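Local coordinates for outer membrane protein OMP121 (Bacteroides thetaiotaomicron, PDB 5FQ8) that probably imports nutrients across the bacterial outer membrane as a TonB-dependent receptor with a plug domain inside a beta barrel, and binds metal ions including calcium, at residues B[75-79]-B[80-84]; B[102-106]-B[107-111]. One frame throughout, in Å; residues are numbered along the deposited sequence.

Interaction 1: B[75-79]-B[80-84]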
ATOM      1  N   SER B  75     -20.360  -3.669  27.045  1.00 26.89           N
ATOM      2  CA  SER B  75     -20.132  -3.137  25.716  1.00 24.09           C
ATOM      3  C   SER B  75     -18.868  -2.303  25.712  1.00 28.68           C
ATOM      4  O   SER B  75     -18.525  -1.669  26.708  1.00 33.21           O
ATOM      5  CB  SER B  75     -21.309  -2.283  25.288  1.00 34.41           C
ATOM      6  OG  SER B  75     -21.414  -1.168  26.148  1.00 38.99           O
ATOM      7  N   THR B  76     -18.175  -2.302  24.581  1.00 23.59           N
ATOM      8  CA  THR B  76     -16.941  -1.537  24.503  1.00 23.37           C
ATOM      9  C   THR B  76     -17.211  -0.046  24.522  1.00 23.33           C
ATOM     10  O   THR B  76     -16.454   0.709  25.127  1.00 23.29           O
ATOM     11  CB  THR B  76     -16.146  -1.911  23.255  1.00 25.45           C
ATOM     12  OG1 THR B  76     -16.844  -1.498  22.069  1.00 23.10           O
ATOM     13  CG2 THR B  76     -15.895  -3.404  23.217  1.00 28.30           C
ATOM     14  N   SER B  77     -18.273   0.395  23.885  1.00 23.38           N
ATOM     15  CA  SER B  77     -18.635   1.799  23.916  1.00 23.40           C
ATOM     16  C   SER B  77     -20.055   1.930  23.398  1.00 23.57           C
ATOM     17  O   SER B  77     -20.700   0.946  23.037  1.00 23.66           O
ATOM     18  CB  SER B  77     -17.667   2.650  23.101  1.00 23.18           C
ATOM     19  OG  SER B  77     -17.841   2.460  21.703  1.00 23.08           O
ATOM     20  N   SER B  78     -20.528   3.163  23.349  1.00 23.64           N
ATOM     21  CA  SER B  78     -21.831   3.468  22.800  1.00 23.83           C
ATOM     22  C   SER B  78     -21.798   3.642  21.294  1.00 23.71           C
ATOM     23  O   SER B  78     -22.822   3.980  20.699  1.00 23.88           O
ATOM     24  CB  SER B  78     -22.392   4.726  23.457  1.00 49.48           C
ATOM     25  OG  SER B  78     -23.094   4.413  24.658  1.00 42.16           O
ATOM     26  N   ASP B  79     -20.681   3.422  20.675  1.00 23.46           N
ATOM     27  CA  ASP B  79     -20.587   3.655  19.254  1.00 23.38           C
ATOM     28  C   ASP B  79     -21.287   2.524  18.524  1.00 30.84           C
ATOM     29  O   ASP B  79     -21.083   1.360  18.863  1.00 35.01           O
ATOM     30  CB  ASP B  79     -19.129   3.745  18.820  1.00 23.12           C
ATOM     31  CG  ASP B  79     -18.389   4.831  19.525  1.00 23.06           C
ATOM     32  OD1 ASP B  79     -18.471   5.985  19.061  1.00 23.10           O
ATOM     33  OD2 ASP B  79     -17.739   4.527  20.539  1.00 23.01           O
ATOM     34  N   PRO B  80     -22.088   2.822  17.514  1.00 25.78           N
ATOM     35  CA  PRO B  80     -22.855   1.777  16.848  1.00 23.75           C
ATOM     36  C   PRO B  80     -21.955   0.731  16.228  1.00 23.58           C
ATOM     37  O   PRO B  80     -20.875   1.031  15.721  1.00 25.70           O
ATOM     38  CB  PRO B  80     -23.639   2.553  15.791  1.00 23.92           C
ATOM     39  CG  PRO B  80     -23.806   3.884  16.369  1.00 23.98           C
ATOM     40  CD  PRO B  80     -22.501   4.156  17.061  1.00 25.84           C
ATOM     41  N   GLY B  81     -22.398  -0.513  16.311  1.00 23.70           N
ATOM     42  CA  GLY B  81     -21.675  -1.604  15.724  1.00 23.61           C
ATOM     43  C   GLY B  81     -20.498  -2.097  16.511  1.00 23.42           C
ATOM     44  O   GLY B  81     -19.785  -2.970  16.020  1.00 23.35           O
ATOM     45  N   ALA B  82     -20.270  -1.586  17.712  1.00 23.37           N
ATOM     46  CA  ALA B  82     -19.076  -1.922  18.462  1.00 23.21           C
ATOM     47  C   ALA B  82     -19.211  -3.288  19.125  1.00 23.36           C
ATOM     48  O   ALA B  82     -20.254  -3.935  19.071  1.00 23.58           O
ATOM     49  CB  ALA B  82     -18.793  -0.836  19.482  1.00 23.16           C
ATOM     50  N   SER B  83     -18.134  -3.750  19.743  1.00 23.26           N
ATOM     51  CA  SER B  83     -18.108  -5.115  20.238  1.00 23.43           C
ATOM     52  C   SER B  83     -18.741  -5.227  21.622  1.00 24.80           C
ATOM     53  O   SER B  83     -19.028  -4.236  22.287  1.00 23.63           O
ATOM     54  CB  SER B  83     -16.682  -5.628  20.277  1.00 23.29           C
ATOM     55  OG  SER B  83     -16.159  -5.705  18.976  1.00 23.16           O
ATOM     56  N   ASN B  84     -18.965  -6.468  22.044  1.00 23.84           N
ATOM     57  CA  ASN B  84     -19.483  -6.782  23.361  1.00 24.09           C
ATOM     58  C   ASN B  84     -18.575  -7.791  24.037  1.00 24.17           C
ATOM     59  O   ASN B  84     -18.254  -8.833  23.467  1.00 24.21           O
ATOM     60  CB  ASN B  84     -20.901  -7.343  23.292  1.00 24.38           C
ATOM     61  CG  ASN B  84     -21.887  -6.361  22.705  1.00 24.38           C
ATOM     62  OD1 ASN B  84     -22.213  -5.341  23.308  1.00 24.38           O
ATOM     63  ND2 ASN B  84     -22.377  -6.670  21.518  1.00 24.40           N
TER
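Thr76 faces Ala82 and Ser83 across a tight loop that reverses the chain. Thr76 CB lies 3.8 Å from Ser83 O, and the two branches then part. Thr76 CG2 runs alongside the Ser83 backbone, 3.4 Å from Ser83 O, and also reaches Ser83 CB at 3.8 Å. Thr76 OG1, set between the backbone N and the carbonyl carbon (chi1 67°), comes within 3.3 Å of Ala82 CB. On the backbone, Thr76 N donates to Ser83 O in a nearly straight bond (3.1 Å, 169°). At the far end, Asp79 to Ala82 form a type II beta turn, with Gly81 at its positive-phi position; the turn's bond from Ala82 N to Asp79 O is long and bent (3.3 Å). The Ala82 methyl lies between Thr76 OG1 and Asp79 O. With an alanine at Thr76, the CG2 and OG1 contacts go, which would probably open a gap beside Ser83 and the Ala82 methyl. The loop joins plug strands 71-75 and 84-88, which meet at the antiparallel, non-hydrogen-bonded pair Ser75-Asn84. Ser83 OG bonds to Asp125 of strand 125-128, Ser78 OG to Ser973 N at the start of barrel strand 973-983, and Pro80 touches the calcium ligand Asp288.

Interaction 2: B[102-106]-B[107-111]; sequences YVVDG and VPLNN
Tyr102 and Asn111 are brought together by different first torsions: the tyrosine CG lies beside its own backbone N (chi1 -70°), whereas the asparagine CG extends away from its N (chi1 -172°). The amide consequently reaches the CE1 corner of the ring, with Asn111 ND2 3.1 Å from Tyr102 CE1. It approaches obliquely, ring and amide planes being 67° apart. The other end of that amide is held from outside, Asn111 OD1 accepting from Asn128 ND2 and Ala130 N. Leu109 packs back on the strand: Leu109 CB is 4.0 Å from Tyr102 CB, and Leu109 CD2 touches Val104 CG2 at 4.1 Å. Two backbone bonds join the arms, Leu109 N to Tyr102 O at 2.8 Å and Val104 N to Val107 O at 3.1 Å. Tyr102 O also receives a CA-H contact from Pro108, 3.4 Å from Pro108 CA. A water extends the pairing, accepting from Tyr102 N and donating to Leu109 O. The chain reverses through Asp105 and Gly106, joined by a cis peptide. This is a hairpin-like bend with a single bridge, Val103-Pro108, that carries the chain out of plug strand 101-103. Leu109 and Val107 rest on barrel strands 376-394 and 398-417, an arrangement that fits the plug-in-barrel fold of TonB-dependent receptors.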
ATOM      1  N   TYR B 102     -19.314 -19.574  21.657  1.00 26.61           N
ATOM      2  CA  TYR B 102     -20.684 -19.493  21.185  1.00 26.76           C
ATOM      3  C   TYR B 102     -20.997 -20.694  20.300  1.00 27.10           C
ATOM      4  O   TYR B 102     -20.290 -20.946  19.326  1.00 26.99           O
ATOM      5  CB  TYR B 102     -20.895 -18.200  20.409  1.00 26.36           C
ATOM      6  CG  TYR B 102     -20.882 -16.940  21.225  1.00 26.08           C
ATOM      7  CD1 TYR B 102     -19.694 -16.344  21.591  1.00 25.77           C
ATOM      8  CD2 TYR B 102     -22.063 -16.318  21.591  1.00 26.17           C
ATOM      9  CE1 TYR B 102     -19.674 -15.174  22.306  1.00 25.55           C
ATOM     10  CE2 TYR B 102     -22.048 -15.153  22.301  1.00 25.95           C
ATOM     11  CZ  TYR B 102     -20.847 -14.581  22.659  1.00 25.64           C
ATOM     12  OH  TYR B 102     -20.818 -13.412  23.370  1.00 25.45           O
ATOM     13  N   VAL B 103     -22.056 -21.427  20.623  1.00 27.55           N
ATOM     14  CA  VAL B 103     -22.463 -22.618  19.878  1.00 27.95           C
ATOM     15  C   VAL B 103     -23.916 -22.446  19.457  1.00 28.16           C
ATOM     16  O   VAL B 103     -24.780 -22.221  20.304  1.00 47.83           O
ATOM     17  CB  VAL B 103     -22.296 -23.891  20.729  1.00 28.43           C
ATOM     18  CG1 VAL B 103     -22.692 -25.095  19.954  1.00 28.88           C
ATOM     19  CG2 VAL B 103     -20.881 -24.030  21.195  1.00 28.27           C
ATOM     20  N   VAL B 104     -24.204 -22.547  18.168  1.00 28.18           N
ATOM     21  CA  VAL B 104     -25.498 -22.095  17.670  1.00 28.30           C
ATOM     22  C   VAL B 104     -26.468 -23.241  17.379  1.00 58.32           C
ATOM     23  O   VAL B 104     -27.597 -23.223  17.862  1.00 43.83           O
ATOM     24  CB  VAL B 104     -25.349 -21.150  16.463  1.00 27.92           C
ATOM     25  CG1 VAL B 104     -26.643 -21.068  15.737  1.00 28.20           C
ATOM     26  CG2 VAL B 104     -24.996 -19.777  16.967  1.00 27.44           C
ATOM     27  N   ASP B 105     -26.105 -24.245  16.598  1.00 29.13           N
ATOM     28  CA  ASP B 105     -27.152 -25.261  16.396  1.00 29.75           C
ATOM     29  C   ASP B 105     -26.785 -26.710  16.095  1.00 43.55           C
ATOM     30  O   ASP B 105     -27.416 -27.291  15.223  1.00 42.34           O
ATOM     31  CB  ASP B 105     -28.075 -24.824  15.245  1.00 29.81           C
ATOM     32  CG  ASP B 105     -29.303 -24.047  15.710  1.00 29.88           C
ATOM     33  OD1 ASP B 105     -29.858 -24.355  16.776  1.00 30.17           O
ATOM     34  OD2 ASP B 105     -29.722 -23.117  14.985  1.00 29.68           O
ATOM     35  N   GLY B 106     -25.824 -27.335  16.773  1.00 31.41           N
ATOM     36  CA  GLY B 106     -24.901 -26.731  17.700  1.00 29.81           C
ATOM     37  C   GLY B 106     -23.531 -26.831  17.069  1.00 32.87           C
ATOM     38  O   GLY B 106     -22.835 -27.842  17.183  1.00 32.13           O
ATOM     39  N   VAL B 107     -23.173 -25.777  16.355  1.00 29.03           N
ATOM     40  CA  VAL B 107     -21.894 -25.656  15.685  1.00 32.08           C
ATOM     41  C   VAL B 107     -21.199 -24.426  16.239  1.00 28.16           C
ATOM     42  O   VAL B 107     -21.851 -23.395  16.416  1.00 27.92           O
ATOM     43  CB  VAL B 107     -22.076 -25.526  14.165  1.00 37.19           C
ATOM     44  CG1 VAL B 107     -20.729 -25.245  13.499  1.00 46.84           C
ATOM     45  CG2 VAL B 107     -22.728 -26.769  13.629  1.00 43.91           C
ATOM     46  N   PRO B 108     -19.909 -24.482  16.544  1.00 27.97           N
ATOM     47  CA  PRO B 108     -19.227 -23.285  17.026  1.00 27.46           C
ATOM     48  C   PRO B 108     -19.402 -22.125  16.070  1.00 27.07           C
ATOM     49  O   PRO B 108     -19.374 -22.286  14.851  1.00 27.10           O
ATOM     50  CB  PRO B 108     -17.769 -23.731  17.112  1.00 27.41           C
ATOM     51  CG  PRO B 108     -17.859 -25.189  17.367  1.00 27.96           C
ATOM     52  CD  PRO B 108     -19.044 -25.667  16.606  1.00 28.27           C
ATOM     53  N   LEU B 109     -19.596 -20.951  16.640  1.00 26.74           N
ATOM     54  CA  LEU B 109     -19.788 -19.725  15.883  1.00 26.39           C
ATOM     55  C   LEU B 109     -18.528 -18.878  15.952  1.00 25.95           C
ATOM     56  O   LEU B 109     -17.881 -18.804  16.995  1.00 27.45           O
ATOM     57  CB  LEU B 109     -20.964 -18.941  16.442  1.00 26.37           C
ATOM     58  CG  LEU B 109     -21.347 -17.658  15.729  1.00 26.07           C
ATOM     59  CD1 LEU B 109     -22.042 -18.035  14.465  1.00 26.30           C
ATOM     60  CD2 LEU B 109     -22.235 -16.798  16.604  1.00 26.03           C
ATOM     61  N   ASN B 110     -18.175 -18.239  14.845  1.00 25.71           N
ATOM     62  CA  ASN B 110     -17.014 -17.368  14.874  1.00 25.32           C
ATOM     63  C   ASN B 110     -17.338 -16.126  15.685  1.00 25.05           C
ATOM     64  O   ASN B 110     -18.360 -15.476  15.461  1.00 25.03           O
ATOM     65  CB  ASN B 110     -16.573 -16.992  13.460  1.00 25.17           C
ATOM     66  CG  ASN B 110     -15.447 -15.984  13.457  1.00 24.79           C
ATOM     67  OD1 ASN B 110     -15.664 -14.808  13.200  1.00 30.80           O
ATOM     68  ND2 ASN B 110     -14.240 -16.437  13.762  1.00 24.78           N
ATOM     69  N   ASN B 111     -16.472 -15.803  16.634  1.00 24.89           N
ATOM     70  CA  ASN B 111     -16.660 -14.658  17.504  1.00 24.67           C
ATOM     71  C   ASN B 111     -15.424 -13.788  17.475  1.00 41.95           C
ATOM     72  O   ASN B 111     -14.877 -13.391  18.502  1.00 32.31           O
ATOM     73  CB  ASN B 111     -16.989 -15.106  18.923  1.00 24.88           C
ATOM     74  CG  ASN B 111     -17.376 -13.959  19.814  1.00 24.73           C
ATOM     75  OD1 ASN B 111     -17.944 -12.974  19.360  1.00 24.56           O
ATOM     76  ND2 ASN B 111     -17.053 -14.073  21.093  1.00 33.01           N
TER
HETATM   77  O   HOH W   1     -17.506 -18.754  19.721  1.00 21.60           O

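Interactions 1 and 2 follow one another along the chain, both inside the plug domain. Their centres are 21 Å apart, their nearest atoms about 5 Å, and they do not touch. Each is a local chain reversal: 75-84 connects strand 71-75 to strand 84-88, while 102-111 leads from strand 101-103 toward strand 113-115. Asn128 of strand 125-128 is shared: its OD1 accepts from Asn84 N, and its amide also serves the 102-111 bend. Interaction 1 meets loops by the calcium site and the start of strand 973-983, interaction 2 the barrel strands 376-394, 398-417 and 446-469. This is consistent with one plug meeting the surrounding barrel at separate places.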